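Local coordinates for hydrogenase 3 maturation protease (Escherichia coli, PDB 2E85), which cleaves a 32-residue peptide from the C-terminus of the HycE precursor, thereby maturing the large subunit of hydrogenase 3, at residues 22-25 / 26-30; 126-129 / 130-133; 135-138 / 139-143. The protein carries 1 engineered substitution. One frame throughout, in Å; residues are numbered along the deposited sequence.

How the contacts relate
All three contacts are local, joining residues about one helical turn apart, and they follow one another along the chain: none closes a long loop, nests in another or crosses it. Contact 1 comes first, on helix 21-31 of a beta-alpha-beta unit. Contact 2 turns the loop after strand 111-116 into helix 129-141, and contact 3 lies further along that same helix. What joins them is the packing of the two helices against each other. Contact 1 meets contact 2 through L24 and M127, and contact 3 through L25 with Y139, C29 with L142, and a salt bridge between K28 NZ and E136 OE1.

Contact 1 (22-25 / 26-30); sequences GPLL and AEKCA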
ATOM      1  N   GLY B  22       8.704 -10.728 -14.581  1.00  9.53           N
ATOM      2  CA  GLY B  22       7.237 -10.770 -14.424  1.00 10.06           C
ATOM      3  C   GLY B  22       6.515 -10.482 -15.743  1.00  9.18           C
ATOM      4  O   GLY B  22       5.702 -11.266 -16.185  1.00  9.32           O
ATOM      5  N   PRO B  23       6.782  -9.321 -16.382  1.00  9.03           N
ATOM      6  CA  PRO B  23       6.238  -9.064 -17.726  1.00  9.01           C
ATOM      7  C   PRO B  23       6.506 -10.170 -18.743  1.00  7.58           C
ATOM      8  O   PRO B  23       5.620 -10.497 -19.528  1.00  7.03           O
ATOM      9  CB  PRO B  23       6.913  -7.747 -18.129  1.00  8.93           C
ATOM     10  CG  PRO B  23       7.185  -7.069 -16.795  1.00  9.00           C
ATOM     11  CD  PRO B  23       7.445  -8.132 -15.800  1.00 10.61           C
ATOM     12  N   LEU B  24       7.671 -10.810 -18.673  1.00  7.30           N
ATOM     13  CA  LEU B  24       7.947 -11.932 -19.587  1.00  7.86           C
ATOM     14  C   LEU B  24       6.974 -13.097 -19.346  1.00  6.62           C
ATOM     15  O   LEU B  24       6.428 -13.675 -20.299  1.00  7.89           O
ATOM     16  CB  LEU B  24       9.423 -12.410 -19.523  1.00  8.36           C
ATOM     17  CG  LEU B  24       9.709 -13.566 -20.480  1.00  9.31           C
ATOM     18  CD1 LEU B  24       9.528 -13.150 -21.963  1.00 10.06           C
ATOM     19  CD2 LEU B  24      11.106 -14.154 -20.246  1.00  9.21           C
ATOM     20  N   LEU B  25       6.759 -13.449 -18.085  1.00  6.93           N
ATOM     21  CA  LEU B  25       5.776 -14.474 -17.763  1.00  6.60           C
ATOM     22  C   LEU B  25       4.386 -14.146 -18.311  1.00  6.99           C
ATOM     23  O   LEU B  25       3.706 -15.037 -18.869  1.00  7.53           O
ATOM     24  CB  LEU B  25       5.696 -14.725 -16.251  1.00  6.83           C
ATOM     25  CG  LEU B  25       4.804 -15.906 -15.843  1.00  7.97           C
ATOM     26  CD1 LEU B  25       5.251 -17.178 -16.607  1.00  7.84           C
ATOM     27  CD2 LEU B  25       4.816 -16.144 -14.353  1.00  7.69           C
ATOM     28  N   ALA B  26       3.965 -12.900 -18.128  1.00  7.53           N
ATOM     29  CA  ALA B  26       2.677 -12.427 -18.640  1.00  9.25           C
ATOM     30  C   ALA B  26       2.625 -12.567 -20.169  1.00 10.08           C
ATOM     31  O   ALA B  26       1.620 -12.991 -20.713  1.00 10.46           O
ATOM     32  CB  ALA B  26       2.437 -10.993 -18.189  1.00  9.90           C
ATOM     33  N   GLU B  27       3.719 -12.249 -20.846  1.00 10.25           N
ATOM     34  CA  GLU B  27       3.784 -12.420 -22.302  1.00 12.00           C
ATOM     35  C   GLU B  27       3.610 -13.882 -22.739  1.00 11.16           C
ATOM     36  O   GLU B  27       2.873 -14.174 -23.709  1.00 11.90           O
ATOM     37  CB  GLU B  27       5.099 -11.872 -22.843  1.00 13.16           C
ATOM     38  CG  GLU B  27       5.161 -12.029 -24.353  1.00 18.44           C
ATOM     39  CD  GLU B  27       6.139 -11.107 -25.028  1.00 25.03           C
ATOM     40  OE1 GLU B  27       6.409 -11.337 -26.235  1.00 30.33           O
ATOM     41  OE2 GLU B  27       6.642 -10.172 -24.371  1.00 25.66           O
ATOM     42  N   LYS B  28       4.289 -14.790 -22.032  1.00 10.60           N
ATOM     43  CA  LYS B  28       4.202 -16.217 -22.326  1.00 10.23           C
ATOM     44  C   LYS B  28       2.783 -16.725 -22.145  1.00 10.46           C
ATOM     45  O   LYS B  28       2.280 -17.461 -22.978  1.00 10.87           O
ATOM     46  CB  LYS B  28       5.151 -17.012 -21.434  1.00 10.36           C
ATOM     47  CG  LYS B  28       6.615 -16.811 -21.775  1.00 12.69           C
ATOM     48  CD  LYS B  28       7.454 -17.674 -20.828  1.00 14.87           C
ATOM     49  CE  LYS B  28       8.919 -17.618 -21.146  1.00 22.44           C
ATOM     50  NZ  LYS B  28       9.285 -18.413 -22.325  1.00 22.72           N
ATOM     51  N   CYS B  29       2.149 -16.325 -21.047  1.00  9.56           N
ATOM     52  CA  CYS B  29       0.782 -16.741 -20.768  1.00 10.12           C
ATOM     53  C   CYS B  29      -0.204 -16.204 -21.796  1.00 11.09           C
ATOM     54  O   CYS B  29      -1.183 -16.873 -22.115  1.00 12.11           O
ATOM     55  CB  CYS B  29       0.362 -16.305 -19.366  1.00 10.88           C
ATOM     56  SG  CYS B  29       1.276 -17.129 -18.046  1.00  9.92           S
ATOM     57  N   ALA B  30       0.039 -14.994 -22.286  1.00 11.30           N
ATOM     58  CA  ALA B  30      -0.869 -14.383 -23.268  1.00 12.86           C
ATOM     59  C   ALA B  30      -0.798 -15.161 -24.582  1.00 13.37           C
ATOM     60  O   ALA B  30      -1.821 -15.374 -25.253  1.00 14.37           O
ATOM     61  CB  ALA B  30      -0.522 -12.921 -23.481  1.00 12.17           C
TER
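L25 and C29, and likewise L24 and K28, meet one turn apart on helix 21-31, the crossover helix of a beta-alpha-beta unit that links strand 6-11 to strand 38-43. The pairs illustrate how an alpha-helix sorts its i to i+4 neighbours by surroundings. On the buried side, L25 swings CG away from its backbone N (chi1 -173°), and its CD1 comes to lie 4.2 Å from C29 SG. This apolar pair is directed at the sheet, where L25 rests on L8 and C10 and C29 on L8 and V39. A26 shares that inward side, packing on C10 and D41.

The second pair is amphipathic. K28 runs its aliphatic chain back along the helix, with CG 3.5 Å from L24 O and CE 4.2 Å from L24 CG; the lysine chain passes aslant the leucine. A final bend at chi4 (-76°) turns NZ off this path, and E136 of helix 129-141 is its salt-bridge partner. With an alanine here the methylenes beside L24 would be gone, and the E136 carboxylate would probably be left without its opposite charge.

Beneath both pairs runs regular helical bonding. C29 N donates to L25 O at 3.0 Å and K28 N to L24 O at the same length, so each side-chain pair shares its partners with a backbone bond. The turn begins close to D19, which binds calcium in this crystal and, by similarity, probably nickel; the P23 side chain is about 7 Å from that of D19. There A26 N reaches G22 O at 3.1 Å.

Contact 2 (126-129 / 130-133); sequences PMTQ and PIKD
M127 and Q129 both carry CG anti to the backbone N, but their chains then part ways: Q129 bends at chi2 (62°) towards D133, whereas M127 stays extended as far as SD, which brings CG and SD onto I131 and K132. The setting is the N-terminal turn of helix 129-141, with T128 at the N-cap.

M127, the last residue before the cap, lays its thioether over the first turn. CG is 3.6 Å from I131 CG2, and SD is 3.4 Å from K132 CG, so the sulfur touches an apolar branch and the aliphatic part of a lysine at once. M127 also packs on L24 of helix 21-31, which ties the helix start to its neighbour.

T128 holds the N-cap position, but its side chain makes no capping bond; its carbonyl starts the helical bonding, accepting from K132 N at 3.2 Å and weakly from I131 N. OG1 instead lies 3.3 Å from I131 CD1 and has its hydrogen bonding elsewhere, while the T128 backbone N donates to D18 OD1, in the loop that leads into helix 21-31. P130, in the first turn, has no N-H to give, and none is missed, since no earlier turn of helix offers a carbonyl to it.

Q129 and D133 are joined twice on the exposed face. D133 N donates to Q129 O at 2.9 Å, and the side chains return the link. A carboxylate in the first turns of a helix is probably also favoured by the helix dipole. The amide and carboxylate planes stand 45° apart, and Q129 NE2 meets D133 OD1 at 2.9 Å from above the carboxylate plane.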
ATOM      1  N   PRO B 126      19.481  -5.968 -21.223  1.00 13.19           N
ATOM      2  CA  PRO B 126      18.849  -7.186 -21.700  1.00 12.92           C
ATOM      3  C   PRO B 126      18.520  -8.069 -20.493  1.00 11.82           C
ATOM      4  O   PRO B 126      19.012  -7.799 -19.388  1.00 12.72           O
ATOM      5  CB  PRO B 126      19.949  -7.833 -22.541  1.00 14.10           C
ATOM      6  CG  PRO B 126      21.227  -7.392 -21.855  1.00 13.71           C
ATOM      7  CD  PRO B 126      20.941  -5.973 -21.477  1.00 13.55           C
ATOM      8  N   MET B 127      17.669  -9.066 -20.688  1.00 11.52           N
ATOM      9  CA  MET B 127      17.458 -10.114 -19.680  1.00 11.30           C
ATOM     10  C   MET B 127      18.552 -11.175 -19.823  1.00 11.49           C
ATOM     11  O   MET B 127      18.949 -11.526 -20.946  1.00 12.65           O
ATOM     12  CB  MET B 127      16.070 -10.740 -19.875  1.00 11.98           C
ATOM     13  CG  MET B 127      15.720 -11.897 -18.954  1.00 12.61           C
ATOM     14  SD  MET B 127      13.994 -12.422 -19.146  1.00  8.94           S
ATOM     15  CE  MET B 127      13.240 -10.796 -19.268  1.00  8.97           C
ATOM     16  N   THR B 128      19.033 -11.715 -18.709  1.00 10.29           N
ATOM     17  CA  THR B 128      20.062 -12.750 -18.797  1.00  9.69           C
ATOM     18  C   THR B 128      19.463 -14.155 -18.888  1.00  9.46           C
ATOM     19  O   THR B 128      18.311 -14.389 -18.522  1.00  9.97           O
ATOM     20  CB  THR B 128      21.087 -12.650 -17.654  1.00  9.73           C
ATOM     21  OG1 THR B 128      20.454 -12.949 -16.403  1.00  9.67           O
ATOM     22  CG2 THR B 128      21.741 -11.248 -17.601  1.00  9.91           C
ATOM     23  N   GLN B 129      20.227 -15.087 -19.440  1.00 10.52           N
ATOM     24  CA  GLN B 129      19.696 -16.423 -19.710  1.00  9.81           C
ATOM     25  C   GLN B 129      19.105 -17.147 -18.487  1.00 10.71           C
ATOM     26  O   GLN B 129      18.054 -17.788 -18.628  1.00 10.63           O
ATOM     27  CB  GLN B 129      20.753 -17.289 -20.391  1.00 10.58           C
ATOM     28  CG  GLN B 129      20.232 -18.573 -21.004  1.00 13.20           C
ATOM     29  CD  GLN B 129      19.221 -18.325 -22.093  1.00 15.53           C
ATOM     30  OE1 GLN B 129      19.482 -17.607 -23.069  1.00 19.05           O
ATOM     31  NE2 GLN B 129      18.062 -18.933 -21.948  1.00 15.32           N
ATOM     32  N   PRO B 130      19.793 -17.132 -17.332  1.00  9.75           N
ATOM     33  CA  PRO B 130      19.224 -17.809 -16.151  1.00 10.84           C
ATOM     34  C   PRO B 130      17.846 -17.307 -15.750  1.00 10.34           C
ATOM     35  O   PRO B 130      17.015 -18.093 -15.265  1.00 10.39           O
ATOM     36  CB  PRO B 130      20.261 -17.520 -15.074  1.00 11.84           C
ATOM     37  CG  PRO B 130      21.519 -17.533 -15.823  1.00 11.70           C
ATOM     38  CD  PRO B 130      21.158 -16.670 -17.018  1.00 10.81           C
ATOM     39  N   ILE B 131      17.575 -16.030 -16.012  1.00  9.66           N
ATOM     40  CA  ILE B 131      16.270 -15.482 -15.672  1.00  9.14           C
ATOM     41  C   ILE B 131      15.233 -15.921 -16.719  1.00  8.88           C
ATOM     42  O   ILE B 131      14.110 -16.250 -16.379  1.00 11.20           O
ATOM     43  CB  ILE B 131      16.392 -13.929 -15.500  1.00  6.06           C
ATOM     44  CG1 ILE B 131      16.994 -13.634 -14.117  1.00  7.15           C
ATOM     45  CG2 ILE B 131      15.032 -13.250 -15.645  1.00  7.36           C
ATOM     46  CD1 ILE B 131      18.489 -13.915 -13.995  1.00 14.79           C
ATOM     47  N   LYS B 132      15.634 -15.983 -17.973  1.00 10.02           N
ATOM     48  CA  LYS B 132      14.746 -16.458 -19.040  1.00  9.65           C
ATOM     49  C   LYS B 132      14.333 -17.876 -18.764  1.00 10.00           C
ATOM     50  O   LYS B 132      13.148 -18.210 -18.881  1.00  9.10           O
ATOM     51  CB  LYS B 132      15.415 -16.364 -20.412  1.00  9.95           C
ATOM     52  CG  LYS B 132      15.618 -14.919 -20.886  1.00 11.46           C
ATOM     53  CD  LYS B 132      16.312 -14.950 -22.245  1.00 15.77           C
ATOM     54  CE  LYS B 132      16.804 -13.604 -22.666  1.00 19.95           C
ATOM     55  NZ  LYS B 132      17.190 -13.677 -24.104  1.00 22.18           N
ATOM     56  N   ASP B 133      15.321 -18.709 -18.413  1.00  9.19           N
ATOM     57  CA  ASP B 133      15.104 -20.106 -17.990  1.00 10.71           C
ATOM     58  C   ASP B 133      14.170 -20.221 -16.761  1.00  9.92           C
ATOM     59  O   ASP B 133      13.310 -21.115 -16.703  1.00 10.55           O
ATOM     60  CB  ASP B 133      16.448 -20.786 -17.665  1.00 10.57           C
ATOM     61  CG  ASP B 133      17.350 -20.960 -18.885  1.00 15.23           C
ATOM     62  OD1 ASP B 133      16.890 -20.837 -20.039  1.00 18.64           O
ATOM     63  OD2 ASP B 133      18.545 -21.237 -18.671  1.00 18.65           O
TER

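Contact 3 (135-138 / 139-143); sequences VETV and YQRLE. With CA (calcium ion), chain H.
E136 and Q140 form a local polar contact one turn apart, on the outward side of the C-terminal part of helix 129-141. Their side chains lie alongside each other, pointing the same way. Q140 NE2 donates to E136 OE2 at 2.9 Å in an almost straight bond (179°), with the acceptor in the amide plane; E136 OE2 is met on its syn side, but 31° out of the carboxylate plane. The bend of E136 at chi2 (64°) folds its carboxylate over towards Q140; the other oxygen, OE1, makes the salt bridge with K28 of the neighbouring helix 21-31.

Helix 129-141 packs in this alpha/beta fold beside helix 21-31 and against strands 76-78 and 111-116. Inward-turned V135 and V138 rest on I116 and L114, while Y139 packs on L25 and sends its OH to the carbonyl of A32.

Further along, the bonding tightens from the alpha pattern: Y139 N donates to V135 O, but R141 N goes to V138 O, at 2.9 Å and from well above the carbonyl plane. T137 and R141 run side by side, CG2 to NH2 3.6 Å. Water 1 bridges them, donating to T137 O at 2.8 Å and accepting from R141 NE at 3.0 Å; NH1 binds G149 O, and the guanidinium makes a cation-pi contact with F151. E143 reaches out to a calcium ion, OE1 at 2.4 Å and OE2 at 2.7 Å, with five waters around the metal.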
ATOM      1  N   VAL B 135      11.920 -18.092 -15.828  1.00  5.68           N
ATOM      2  CA  VAL B 135      10.557 -17.705 -16.253  1.00  6.83           C
ATOM      3  C   VAL B 135       9.859 -18.864 -16.967  1.00  8.08           C
ATOM      4  O   VAL B 135       8.717 -19.190 -16.668  1.00  6.77           O
ATOM      5  CB  VAL B 135      10.554 -16.379 -17.090  1.00  7.85           C
ATOM      6  CG1 VAL B 135       9.162 -16.177 -17.667  1.00  8.22           C
ATOM      7  CG2 VAL B 135      10.955 -15.206 -16.168  1.00  7.31           C
ATOM      8  N   GLU B 136      10.597 -19.530 -17.843  1.00  7.94           N
ATOM      9  CA  GLU B 136      10.096 -20.797 -18.421  1.00  9.75           C
ATOM     10  C   GLU B 136       9.751 -21.861 -17.373  1.00  9.59           C
ATOM     11  O   GLU B 136       8.726 -22.543 -17.486  1.00 10.30           O
ATOM     12  CB  GLU B 136      11.111 -21.309 -19.444  1.00 11.52           C
ATOM     13  CG  GLU B 136      10.640 -22.501 -20.282  1.00 14.89           C
ATOM     14  CD  GLU B 136       9.435 -22.233 -21.201  1.00 21.42           C
ATOM     15  OE1 GLU B 136       9.108 -21.071 -21.559  1.00 23.22           O
ATOM     16  OE2 GLU B 136       8.811 -23.233 -21.609  1.00 24.95           O
ATOM     17  N   THR B 137      10.603 -22.017 -16.354  1.00  8.87           N
ATOM     18  CA  THR B 137      10.356 -23.011 -15.319  1.00  9.18           C
ATOM     19  C   THR B 137       9.022 -22.747 -14.601  1.00  8.97           C
ATOM     20  O   THR B 137       8.210 -23.646 -14.422  1.00  8.99           O
ATOM     21  CB  THR B 137      11.542 -23.096 -14.312  1.00  9.08           C
ATOM     22  OG1 THR B 137      12.725 -23.468 -15.026  1.00 13.70           O
ATOM     23  CG2 THR B 137      11.269 -24.147 -13.245  1.00 11.06           C
ATOM     24  N   VAL B 138       8.788 -21.501 -14.225  1.00  8.84           N
ATOM     25  CA  VAL B 138       7.583 -21.126 -13.511  1.00  9.21           C
ATOM     26  C   VAL B 138       6.375 -21.324 -14.449  1.00  8.87           C
ATOM     27  O   VAL B 138       5.352 -21.852 -14.056  1.00  8.91           O
ATOM     28  CB  VAL B 138       7.686 -19.672 -12.957  1.00  9.22           C
ATOM     29  CG1 VAL B 138       6.381 -19.258 -12.337  1.00  9.44           C
ATOM     30  CG2 VAL B 138       8.794 -19.576 -11.883  1.00  8.95           C
ATOM     31  N   TYR B 139       6.543 -20.930 -15.702  1.00  8.78           N
ATOM     32  CA  TYR B 139       5.468 -21.009 -16.690  1.00  9.64           C
ATOM     33  C   TYR B 139       4.996 -22.442 -16.856  1.00  9.65           C
ATOM     34  O   TYR B 139       3.807 -22.689 -16.912  1.00 10.27           O
ATOM     35  CB  TYR B 139       5.939 -20.416 -18.022  1.00 10.03           C
ATOM     36  CG  TYR B 139       5.044 -20.684 -19.200  1.00 10.69           C
ATOM     37  CD1 TYR B 139       3.845 -19.968 -19.373  1.00 11.61           C
ATOM     38  CD2 TYR B 139       5.403 -21.638 -20.156  1.00 13.14           C
ATOM     39  CE1 TYR B 139       3.031 -20.202 -20.463  1.00 12.76           C
ATOM     40  CE2 TYR B 139       4.595 -21.905 -21.222  1.00 11.71           C
ATOM     41  CZ  TYR B 139       3.414 -21.176 -21.380  1.00 13.33           C
ATOM     42  OH  TYR B 139       2.600 -21.424 -22.459  1.00 13.37           O
ATOM     43  N   GLN B 140       5.949 -23.370 -16.872  1.00 10.80           N
ATOM     44  CA  GLN B 140       5.657 -24.781 -17.060  1.00 12.75           C
ATOM     45  C   GLN B 140       5.050 -25.419 -15.822  1.00 13.38           C
ATOM     46  O   GLN B 140       4.572 -26.552 -15.880  1.00 15.65           O
ATOM     47  CB  GLN B 140       6.918 -25.520 -17.498  1.00 14.10           C
ATOM     48  CG  GLN B 140       7.329 -25.102 -18.904  1.00 11.48           C
ATOM     49  CD  GLN B 140       6.403 -25.590 -20.037  1.00 15.89           C
ATOM     50  OE1 GLN B 140       5.501 -26.408 -19.830  1.00 18.37           O
ATOM     51  NE2 GLN B 140       6.657 -25.105 -21.251  1.00 14.69           N
ATOM     52  N   ARG B 141       5.060 -24.708 -14.704  1.00 12.69           N
ATOM     53  CA  ARG B 141       4.416 -25.272 -13.519  1.00 11.86           C
ATOM     54  C   ARG B 141       3.027 -24.725 -13.308  1.00 11.02           C
ATOM     55  O   ARG B 141       2.321 -25.185 -12.426  1.00  9.69           O
ATOM     56  CB  ARG B 141       5.282 -25.116 -12.276  1.00 13.06           C
ATOM     57  CG  ARG B 141       6.565 -25.906 -12.494  1.00 16.89           C
ATOM     58  CD  ARG B 141       7.081 -26.655 -11.334  1.00 17.83           C
ATOM     59  NE  ARG B 141       8.492 -26.844 -11.589  1.00 21.12           N
ATOM     60  CZ  ARG B 141       9.419 -26.815 -10.653  1.00 23.74           C
ATOM     61  NH1 ARG B 141       9.045 -26.672  -9.385  1.00 22.28           N
ATOM     62  NH2 ARG B 141      10.702 -26.955 -10.985  1.00 23.68           N
ATOM     63  N   LEU B 142       2.637 -23.734 -14.112  1.00 10.39           N
ATOM     64  CA  LEU B 142       1.308 -23.097 -13.921  1.00 10.29           C
ATOM     65  C   LEU B 142       0.144 -24.073 -14.134  1.00 11.58           C
ATOM     66  O   LEU B 142      -0.865 -24.027 -13.431  1.00 10.95           O
ATOM     67  CB  LEU B 142       1.144 -21.870 -14.824  1.00  9.80           C
ATOM     68  CG  LEU B 142       1.988 -20.645 -14.531  1.00  8.80           C
ATOM     69  CD1 LEU B 142       1.789 -19.565 -15.594  1.00  8.00           C
ATOM     70  CD2 LEU B 142       1.725 -20.051 -13.115  1.00 10.76           C
ATOM     71  N   GLU B 143       0.290 -24.964 -15.109  1.00 12.51           N
ATOM     72  CA  GLU B 143      -0.776 -25.911 -15.354  1.00 13.97           C
ATOM     73  C   GLU B 143      -0.765 -26.970 -14.258  1.00 14.73           C
ATOM     74  O   GLU B 143       0.255 -27.595 -13.997  1.00 15.74           O
ATOM     75  CB  GLU B 143      -0.601 -26.552 -16.715  1.00 14.48           C
ATOM     76  CG  GLU B 143      -1.541 -27.727 -16.912  1.00 16.13           C
ATOM     77  CD  GLU B 143      -1.372 -28.330 -18.264  1.00 22.10           C
ATOM     78  OE1 GLU B 143      -1.353 -27.556 -19.249  1.00 22.41           O
ATOM     79  OE2 GLU B 143      -1.260 -29.576 -18.348  1.00 22.03           O
TER
HETATM   80 CA    CA H1006      -1.265 -29.215 -20.981  1.00 21.91          CA
HETATM   81  O   HOH W   1       8.751 -26.360 -14.536  1.00 19.63           O
HETATM   82  O   HOH W   2      -2.955 -29.175 -22.040  1.00 25.56           O
HETATM   83  O   HOH W   3       1.018 -28.993 -20.523  1.00 28.99           O
HETATM   84  O   HOH W   4      -0.094 -29.881 -22.944  1.00 27.72           O
HETATM   85  O   HOH W   5      -1.228 -31.637 -20.777  1.00 19.44           O
HETATM   86  O   HOH W   6      -0.751 -26.909 -22.336  1.00 15.30           O